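Local coordinates for extracellular solute-binding protein, family 5 (Chelativorans sp., PDB 6WM6) that binds EDTA and various other aminopolycarboxylates in the periplasm, probably for delivery to an ABC transporter, at residues G295-N301 and T532-E538; E49-A53 and E271-Y276. One frame throughout, in Å; residues are numbered along the deposited sequence.

Contact 1. Residues G295-N301 and T532-E538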
ATOM      1  N   GLY A 295     -18.543  14.005  19.875  1.00 23.30           N
ATOM      2  CA  GLY A 295     -19.052  13.341  18.696  1.00 23.65           C
ATOM      3  C   GLY A 295     -17.979  12.699  17.855  1.00 20.31           C
ATOM      4  O   GLY A 295     -18.201  12.496  16.656  1.00 22.99           O
ATOM      5  N   ILE A 296     -16.833  12.379  18.439  1.00 19.59           N
ATOM      6  CA  ILE A 296     -15.717  11.755  17.727  1.00 19.29           C
ATOM      7  C   ILE A 296     -15.716  10.265  18.010  1.00 19.54           C
ATOM      8  O   ILE A 296     -15.897   9.843  19.162  1.00 20.69           O
ATOM      9  CB  ILE A 296     -14.382  12.399  18.135  1.00 18.77           C
ATOM     10  CG1 ILE A 296     -14.340  13.849  17.593  1.00 21.28           C
ATOM     11  CG2 ILE A 296     -13.201  11.565  17.653  1.00 20.80           C
ATOM     12  CD1 ILE A 296     -13.242  14.701  18.159  1.00 22.26           C
ATOM     13  N   ASP A 297     -15.538   9.472  16.957  1.00 19.45           N
ATOM     14  CA  ASP A 297     -15.409   8.022  17.068  1.00 19.97           C
ATOM     15  C   ASP A 297     -14.190   7.612  16.263  1.00 17.87           C
ATOM     16  O   ASP A 297     -13.563   8.416  15.573  1.00 18.03           O
ATOM     17  CB  ASP A 297     -16.663   7.296  16.555  1.00 21.51           C
ATOM     18  CG  ASP A 297     -16.859   5.923  17.216  1.00 31.06           C
ATOM     19  OD1 ASP A 297     -15.958   5.445  17.965  1.00 29.31           O
ATOM     20  OD2 ASP A 297     -17.929   5.325  16.978  1.00 44.87           O
ATOM     21  N   PHE A 298     -13.837   6.324  16.353  1.00 18.24           N
ATOM     22  CA  PHE A 298     -12.676   5.850  15.613  1.00 17.94           C
ATOM     23  C   PHE A 298     -12.818   4.379  15.254  1.00 17.63           C
ATOM     24  O   PHE A 298     -13.551   3.630  15.902  1.00 19.05           O
ATOM     25  CB  PHE A 298     -11.362   6.121  16.375  1.00 19.68           C
ATOM     26  CG  PHE A 298     -11.211   5.378  17.661  1.00 20.97           C
ATOM     27  CD1 PHE A 298     -11.780   5.857  18.825  1.00 25.31           C
ATOM     28  CD2 PHE A 298     -10.476   4.207  17.711  1.00 26.62           C
ATOM     29  CE1 PHE A 298     -11.636   5.179  20.025  1.00 28.57           C
ATOM     30  CE2 PHE A 298     -10.326   3.519  18.908  1.00 30.28           C
ATOM     31  CZ  PHE A 298     -10.907   4.008  20.062  1.00 32.44           C
ATOM     32  N   GLN A 299     -12.119   4.002  14.197  1.00 16.04           N
ATOM     33  CA  GLN A 299     -12.022   2.627  13.707  1.00 15.54           C
ATOM     34  C   GLN A 299     -10.541   2.335  13.511  1.00 16.94           C
ATOM     35  O   GLN A 299      -9.789   3.187  13.017  1.00 17.35           O
ATOM     36  CB  GLN A 299     -12.740   2.459  12.384  1.00 15.43           C
ATOM     37  CG  GLN A 299     -14.239   2.708  12.425  1.00 15.89           C
ATOM     38  CD  GLN A 299     -14.844   2.808  11.053  1.00 16.04           C
ATOM     39  OE1 GLN A 299     -14.449   2.106  10.126  1.00 16.04           O
ATOM     40  NE2 GLN A 299     -15.829   3.700  10.882  1.00 15.94           N
ATOM     41  N   MET A 300     -10.099   1.130  13.891  1.00 15.82           N
ATOM     42  CA  MET A 300      -8.733   0.697  13.715  1.00 16.89           C
ATOM     43  C   MET A 300      -8.717  -0.771  13.311  1.00 16.34           C
ATOM     44  O   MET A 300      -9.460  -1.571  13.891  1.00 18.12           O
ATOM     45  CB  MET A 300      -7.960   0.829  15.024  1.00 18.83           C
ATOM     46  CG  MET A 300      -7.878   2.241  15.545  1.00 18.79           C
ATOM     47  SD  MET A 300      -6.922   2.375  17.057  1.00 23.99           S
ATOM     48  CE  MET A 300      -5.329   1.844  16.516  1.00 20.98           C
ATOM     49  N   ASN A 301      -7.853  -1.115  12.358  1.00 15.21           N
ATOM     50  CA  ASN A 301      -7.771  -2.473  11.833  1.00 14.80           C
ATOM     51  C   ASN A 301      -6.323  -2.775  11.460  1.00 15.35           C
ATOM     52  O   ASN A 301      -5.519  -1.856  11.242  1.00 15.94           O
ATOM     53  CB  ASN A 301      -8.661  -2.636  10.592  1.00 15.62           C
ATOM     54  CG  ASN A 301     -10.115  -2.472  10.903  1.00 18.16           C
ATOM     55  OD1 ASN A 301     -10.753  -3.333  11.506  1.00 18.95           O
ATOM     56  ND2 ASN A 301     -10.658  -1.330  10.508  1.00 16.99           N
ATOM     57  N   THR A 532      -4.199   0.740  11.365  1.00 15.25           N
ATOM     58  CA  THR A 532      -4.810   1.934  10.823  1.00 16.28           C
ATOM     59  C   THR A 532      -5.489   2.724  11.949  1.00 17.27           C
ATOM     60  O   THR A 532      -5.725   2.222  13.051  1.00 18.25           O
ATOM     61  CB  THR A 532      -5.884   1.591   9.796  1.00 17.19           C
ATOM     62  OG1 THR A 532      -6.967   0.957  10.496  1.00 17.24           O
ATOM     63  CG2 THR A 532      -5.383   0.675   8.703  1.00 19.13           C
ATOM     64  N   ALA A 533      -5.815   3.978  11.664  1.00 16.90           N
ATOM     65  CA  ALA A 533      -6.610   4.766  12.604  1.00 18.23           C
ATOM     66  C   ALA A 533      -7.426   5.776  11.810  1.00 15.83           C
ATOM     67  O   ALA A 533      -6.887   6.776  11.325  1.00 18.49           O
ATOM     68  CB  ALA A 533      -5.713   5.467  13.621  1.00 20.93           C
ATOM     69  N   LEU A 534      -8.718   5.535  11.707  1.00 15.80           N
ATOM     70  CA  LEU A 534      -9.671   6.471  11.113  1.00 15.64           C
ATOM     71  C   LEU A 534     -10.439   7.099  12.259  1.00 14.72           C
ATOM     72  O   LEU A 534     -11.149   6.413  12.983  1.00 16.53           O
ATOM     73  CB  LEU A 534     -10.619   5.724  10.183  1.00 14.82           C
ATOM     74  CG  LEU A 534     -11.633   6.553   9.420  1.00 16.23           C
ATOM     75  CD1 LEU A 534     -10.980   7.476   8.412  1.00 17.49           C
ATOM     76  CD2 LEU A 534     -12.635   5.606   8.744  1.00 18.84           C
ATOM     77  N   ILE A 535     -10.261   8.403  12.453  1.00 15.76           N
ATOM     78  CA  ILE A 535     -10.803   9.125  13.601  1.00 17.26           C
ATOM     79  C   ILE A 535     -11.626  10.270  13.032  1.00 15.98           C
ATOM     80  O   ILE A 535     -11.124  11.040  12.194  1.00 15.78           O
ATOM     81  CB  ILE A 535      -9.682   9.639  14.515  1.00 16.70           C
ATOM     82  CG1 ILE A 535      -8.696   8.516  14.869  1.00 17.34           C
ATOM     83  CG2 ILE A 535     -10.283  10.233  15.815  1.00 18.13           C
ATOM     84  CD1 ILE A 535      -7.445   8.979  15.616  1.00 18.90           C
ATOM     85  N   TYR A 536     -12.887  10.378  13.448  1.00 15.38           N
ATOM     86  CA  TYR A 536     -13.820  11.184  12.665  1.00 15.42           C
ATOM     87  C   TYR A 536     -15.032  11.597  13.478  1.00 16.53           C
ATOM     88  O   TYR A 536     -15.338  11.020  14.513  1.00 17.55           O
ATOM     89  CB  TYR A 536     -14.289  10.407  11.413  1.00 16.97           C
ATOM     90  CG  TYR A 536     -14.986   9.108  11.773  1.00 15.42           C
ATOM     91  CD1 TYR A 536     -14.242   7.976  12.100  1.00 16.52           C
ATOM     92  CD2 TYR A 536     -16.370   9.003  11.814  1.00 16.92           C
ATOM     93  CE1 TYR A 536     -14.870   6.793  12.473  1.00 16.08           C
ATOM     94  CE2 TYR A 536     -17.000   7.834  12.171  1.00 17.09           C
ATOM     95  CZ  TYR A 536     -16.239   6.729  12.497  1.00 17.58           C
ATOM     96  OH  TYR A 536     -16.825   5.542  12.878  1.00 19.79           O
ATOM     97  N   LYS A 537     -15.756  12.582  12.953  1.00 16.90           N
ATOM     98  CA  LYS A 537     -17.034  12.977  13.521  1.00 17.21           C
ATOM     99  C   LYS A 537     -18.118  11.993  13.091  1.00 18.67           C
ATOM    100  O   LYS A 537     -18.333  11.778  11.891  1.00 17.67           O
ATOM    101  CB  LYS A 537     -17.351  14.398  13.055  1.00 18.50           C
ATOM    102  CG  LYS A 537     -16.433  15.447  13.673  1.00 19.99           C
ATOM    103  CD  LYS A 537     -16.695  15.621  15.170  1.00 22.90           C
ATOM    104  CE  LYS A 537     -15.714  16.580  15.847  1.00 24.19           C
ATOM    105  NZ  LYS A 537     -16.026  17.998  15.543  1.00 23.93           N
ATOM    106  N   GLU A 538     -18.817  11.422  14.078  1.00 19.72           N
ATOM    107  CA  GLU A 538     -19.758  10.335  13.838  1.00 19.43           C
ATOM    108  C   GLU A 538     -21.009  10.760  13.096  1.00 18.27           C
ATOM    109  O   GLU A 538     -21.754   9.905  12.619  1.00 20.66           O
ATOM    110  CB  GLU A 538     -20.111   9.658  15.162  1.00 25.88           C
ATOM    111  CG  GLU A 538     -20.938  10.516  16.079  1.00 25.90           C
ATOM    112  CD  GLU A 538     -20.980   9.986  17.509  1.00 47.60           C
ATOM    113  OE1 GLU A 538     -20.453   8.877  17.747  1.00 54.68           O
ATOM    114  OE2 GLU A 538     -21.525  10.684  18.382  1.00 54.90           O
TER
HETATM  115  O   HOH W   1     -18.442   8.649  19.791  1.00 44.18           O

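Contact 2. Residues E49-A53 and E271-Y276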
ATOM      1  N   GLU A  49     -21.014  19.608   4.164  1.00 20.54           N
ATOM      2  CA  GLU A  49     -19.612  19.499   3.774  1.00 21.01           C
ATOM      3  C   GLU A  49     -18.875  18.592   4.740  1.00 19.62           C
ATOM      4  O   GLU A  49     -19.234  18.498   5.918  1.00 21.78           O
ATOM      5  CB  GLU A  49     -18.908  20.865   3.748  1.00 22.61           C
ATOM      6  CG  GLU A  49     -19.609  21.927   2.906  1.00 30.27           C
ATOM      7  CD  GLU A  49     -18.750  23.162   2.694  1.00 31.65           C
ATOM      8  OE1 GLU A  49     -17.646  23.217   3.271  1.00 29.83           O
ATOM      9  OE2 GLU A  49     -19.183  24.064   1.943  1.00 37.18           O
ATOM     10  N   VAL A  50     -17.845  17.921   4.238  1.00 18.34           N
ATOM     11  CA  VAL A  50     -16.925  17.114   5.037  1.00 18.61           C
ATOM     12  C   VAL A  50     -15.509  17.519   4.649  1.00 18.99           C
ATOM     13  O   VAL A  50     -15.204  17.672   3.455  1.00 19.23           O
ATOM     14  CB  VAL A  50     -17.138  15.608   4.809  1.00 19.96           C
ATOM     15  CG1 VAL A  50     -15.949  14.786   5.348  1.00 19.60           C
ATOM     16  CG2 VAL A  50     -18.452  15.161   5.420  1.00 20.47           C
ATOM     17  N   THR A  51     -14.646  17.678   5.652  1.00 18.75           N
ATOM     18  CA  THR A  51     -13.235  17.967   5.446  1.00 17.48           C
ATOM     19  C   THR A  51     -12.392  16.833   6.005  1.00 17.43           C
ATOM     20  O   THR A  51     -12.529  16.468   7.176  1.00 18.63           O
ATOM     21  CB  THR A  51     -12.852  19.291   6.085  1.00 19.74           C
ATOM     22  OG1 THR A  51     -13.613  20.352   5.482  1.00 20.44           O
ATOM     23  CG2 THR A  51     -11.388  19.587   5.871  1.00 19.21           C
ATOM     24  N   PHE A  52     -11.507  16.303   5.167  1.00 17.20           N
ATOM     25  CA  PHE A  52     -10.650  15.150   5.464  1.00 17.00           C
ATOM     26  C   PHE A  52      -9.204  15.625   5.425  1.00 17.80           C
ATOM     27  O   PHE A  52      -8.752  16.181   4.420  1.00 18.98           O
ATOM     28  CB  PHE A  52     -10.930  14.097   4.379  1.00 17.87           C
ATOM     29  CG  PHE A  52     -10.302  12.736   4.583  1.00 18.96           C
ATOM     30  CD1 PHE A  52      -8.932  12.567   4.607  1.00 19.31           C
ATOM     31  CD2 PHE A  52     -11.102  11.609   4.684  1.00 18.38           C
ATOM     32  CE1 PHE A  52      -8.378  11.288   4.767  1.00 21.04           C
ATOM     33  CE2 PHE A  52     -10.547  10.347   4.830  1.00 19.40           C
ATOM     34  CZ  PHE A  52      -9.197  10.194   4.873  1.00 19.17           C
ATOM     35  N   ALA A  53      -8.472  15.397   6.505  1.00 18.49           N
ATOM     36  CA  ALA A  53      -7.086  15.829   6.577  1.00 18.75           C
ATOM     37  C   ALA A  53      -6.182  14.873   5.817  1.00 18.96           C
ATOM     38  O   ALA A  53      -6.324  13.652   5.935  1.00 20.30           O
ATOM     39  CB  ALA A  53      -6.617  15.869   8.036  1.00 20.37           C
ATOM     40  N   GLU A 271     -11.535  22.063  12.550  1.00 23.21           N
ATOM     41  CA  GLU A 271     -10.892  22.444  11.301  1.00 24.17           C
ATOM     42  C   GLU A 271     -10.989  21.333  10.264  1.00 21.44           C
ATOM     43  O   GLU A 271     -10.991  21.594   9.054  1.00 22.81           O
ATOM     44  CB  GLU A 271      -9.424  22.761  11.578  1.00 26.46           C
ATOM     45  CG  GLU A 271      -8.606  23.194  10.379  1.00 45.31           C
ATOM     46  CD  GLU A 271      -7.195  23.618  10.765  1.00 63.17           C
ATOM     47  OE1 GLU A 271      -6.928  23.760  11.979  1.00 60.01           O
ATOM     48  OE2 GLU A 271      -6.358  23.807   9.858  1.00 66.98           O
ATOM     49  N   VAL A 272     -11.029  20.087  10.725  1.00 19.53           N
ATOM     50  CA  VAL A 272     -11.273  18.940   9.863  1.00 19.15           C
ATOM     51  C   VAL A 272     -12.275  18.060  10.590  1.00 17.59           C
ATOM     52  O   VAL A 272     -12.465  18.164  11.811  1.00 18.65           O
ATOM     53  CB  VAL A 272      -9.993  18.146   9.547  1.00 18.80           C
ATOM     54  CG1 VAL A 272      -8.938  19.031   8.900  1.00 22.69           C
ATOM     55  CG2 VAL A 272      -9.443  17.471  10.799  1.00 18.39           C
ATOM     56  N   ASP A 273     -12.920  17.177   9.823  1.00 17.62           N
ATOM     57  CA  ASP A 273     -13.887  16.236  10.362  1.00 16.48           C
ATOM     58  C   ASP A 273     -13.428  14.784  10.340  1.00 16.97           C
ATOM     59  O   ASP A 273     -14.096  13.938  10.958  1.00 16.76           O
ATOM     60  CB  ASP A 273     -15.192  16.336   9.566  1.00 18.21           C
ATOM     61  CG  ASP A 273     -15.689  17.750   9.433  1.00 21.51           C
ATOM     62  OD1 ASP A 273     -15.915  18.382  10.470  1.00 23.37           O
ATOM     63  OD2 ASP A 273     -15.840  18.225   8.301  1.00 23.50           O
ATOM     64  N   VAL A 274     -12.343  14.482   9.635  1.00 16.35           N
ATOM     65  CA  VAL A 274     -11.833  13.124   9.473  1.00 16.69           C
ATOM     66  C   VAL A 274     -10.314  13.216   9.414  1.00 16.77           C
ATOM     67  O   VAL A 274      -9.769  14.069   8.701  1.00 16.88           O
ATOM     68  CB  VAL A 274     -12.296  12.471   8.165  1.00 16.20           C
ATOM     69  CG1 VAL A 274     -11.863  10.993   8.112  1.00 16.97           C
ATOM     70  CG2 VAL A 274     -13.791  12.610   7.985  1.00 18.49           C
ATOM     71  N   ILE A 275      -9.643  12.317  10.120  1.00 17.00           N
ATOM     72  CA  ILE A 275      -8.197  12.149  10.012  1.00 16.10           C
ATOM     73  C   ILE A 275      -7.905  10.661   9.855  1.00 16.59           C
ATOM     74  O   ILE A 275      -8.671   9.809  10.324  1.00 16.89           O
ATOM     75  CB  ILE A 275      -7.439  12.769  11.194  1.00 17.52           C
ATOM     76  CG1 ILE A 275      -7.720  12.031  12.504  1.00 19.08           C
ATOM     77  CG2 ILE A 275      -7.808  14.252  11.335  1.00 18.08           C
ATOM     78  CD1 ILE A 275      -6.866  12.495  13.662  1.00 19.60           C
ATOM     79  N   TYR A 276      -6.771  10.349   9.231  1.00 16.34           N
ATOM     80  CA  TYR A 276      -6.352   8.955   8.975  1.00 16.62           C
ATOM     81  C   TYR A 276      -4.840   8.855   9.149  1.00 17.07           C
ATOM     82  O   TYR A 276      -4.104   8.509   8.217  1.00 20.83           O
ATOM     83  CB  TYR A 276      -6.794   8.532   7.576  1.00 17.25           C
ATOM     84  CG  TYR A 276      -6.779   7.041   7.282  1.00 17.14           C
ATOM     85  CD1 TYR A 276      -7.510   6.159   8.040  1.00 16.38           C
ATOM     86  CD2 TYR A 276      -6.082   6.535   6.191  1.00 15.98           C
ATOM     87  CE1 TYR A 276      -7.566   4.793   7.730  1.00 15.73           C
ATOM     88  CE2 TYR A 276      -6.104   5.180   5.890  1.00 16.20           C
ATOM     89  CZ  TYR A 276      -6.830   4.331   6.671  1.00 16.27           C
ATOM     90  OH  TYR A 276      -6.877   2.992   6.352  1.00 17.18           O
TER
HETATM   91  O   HOH W   2     -18.552  19.304   8.439  1.00 25.33           O
HETATM   92  O   HOH W   3     -16.023  20.688   6.532  1.00 40.50           O
HETATM   93  O   HOH W   4      -5.023  12.044   7.782  1.00 22.54           O

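Contact 1. Residues G295-N301 and T532-E538
Antiparallel pairing joins Ile296-Gln299 to Leu534-Lys537, the axes of the two short strands 4.7 Å apart and their directions at 154°. Asp297 with Tyr536 and Gln299 with Leu534 are hydrogen-bonded pairs; Ile296 with Lys537 and Phe298 with Ile535 are non-hydrogen-bonded ones. The ladder runs past both strand ends, with Glu538 N bonded to Gly295 O and Thr532 N to Asn301 O. On the face carrying Gln299 and Tyr536, Gln299 NE2 reaches Tyr536 OH at 2.9 Å in a nearly straight bond. The phenol oxygen lies almost in the amide plane, while that plane stands 88° from the ring. Tyr536 holds CG between its own backbone N and carbonyl carbon (chi1 60°), a torsion that carries the ring across toward 295-301, its CE1 near Asp297 O and its OH at Gln299 NE2. Strand 296-299 pairs here with 524-537 of the seven-stranded mixed sheet of a solute-binding protein of family 5, and helices 263-268 and 282-290 pack on the other face. There Ile296 CG2 meets Ile535 CG2 at 3.7 Å, and Ile296 CG1 lies 3.5 Å from Lys537 CE. A phenylalanine in place of Tyr536 would probably keep the ring but cost Gln299 NE2 this acceptor, its bond to Leu543 O staying, and leave the amide less firmly fixed. Thr532 OG1 accepts from Asn301 N at 2.9 Å and bonds Asp545, which also takes Asn301 ND2. Water 1 donates to both Ile296 O and Glu538 OE1.

Contact 2. Residues E49-A53 and E271-Y276
A single beta bridge, Phe52 with Val274, brings the edge strand 49-54 of a four-stranded mixed sheet against the short strand 274-275 of a larger sheet. The touching parts run 59° apart end to end, and the bonds stay correspondingly few. Ala53 N donates to Val274 O at 2.9 Å, nearly straight. Thr51 O takes Asp273 N at 2.8 Å and, weakly, Val274 N. Asp273 answers with its carboxylate: OD2 accepts Thr51 N at 3.0 Å on its anti side, 18° out of the carboxylate plane. With CG beside the backbone N (chi1 -51°), the carboxylate is brought back to the same residue that its backbone N addresses. Waters 2 and 3 also donate to OD2, so three hydrogen bonds grip this oxygen; the waters carry it on to Glu49 O and Thr51 OG1. The bridge thus joins two sheets, the other side of strand 49-54 being paired with strand 251-256. Apolar groups flank it. Phe52 CD2 and Val274 CG1 come within 3.6 Å, the methyl approaching the ring obliquely, and Tyr276 CB stands 4.0 Å from Phe52 CZ. Val50 CG1 meets the other Val274 methyl, CG2, also at 4.0 Å. Ala53 CB touches Val272 CG1 and, in a direction about at right angles, Ile275 CG2 at 3.9 Å. Past the bridge, water 4 donates to Ala53 O and accepts from Tyr276 N.

Contacts 1 and 2 have centres about 11 Å apart, on the same side of the chain's centre, and are joined through strand 274-275, which pairs with 524-537. Ile275 N lies 2.9 Å from Ile535 O and Lys537 N 2.9 Å from Asp273 O, both probable hydrogen bonds. The 534-537 end of strand 524-537 therefore pairs with 296-299 and with 274-275, and the latter touches 49-54. Along the chain the contacts are in series: contact 2 closes, across 217 residues, before contact 1 opens. Helix 263-268 touches side chains of both. Together they connect residues near the N-terminus, from the middle and from the C-terminal part of the chain, the four-stranded sheet meeting the larger one through a single bridge.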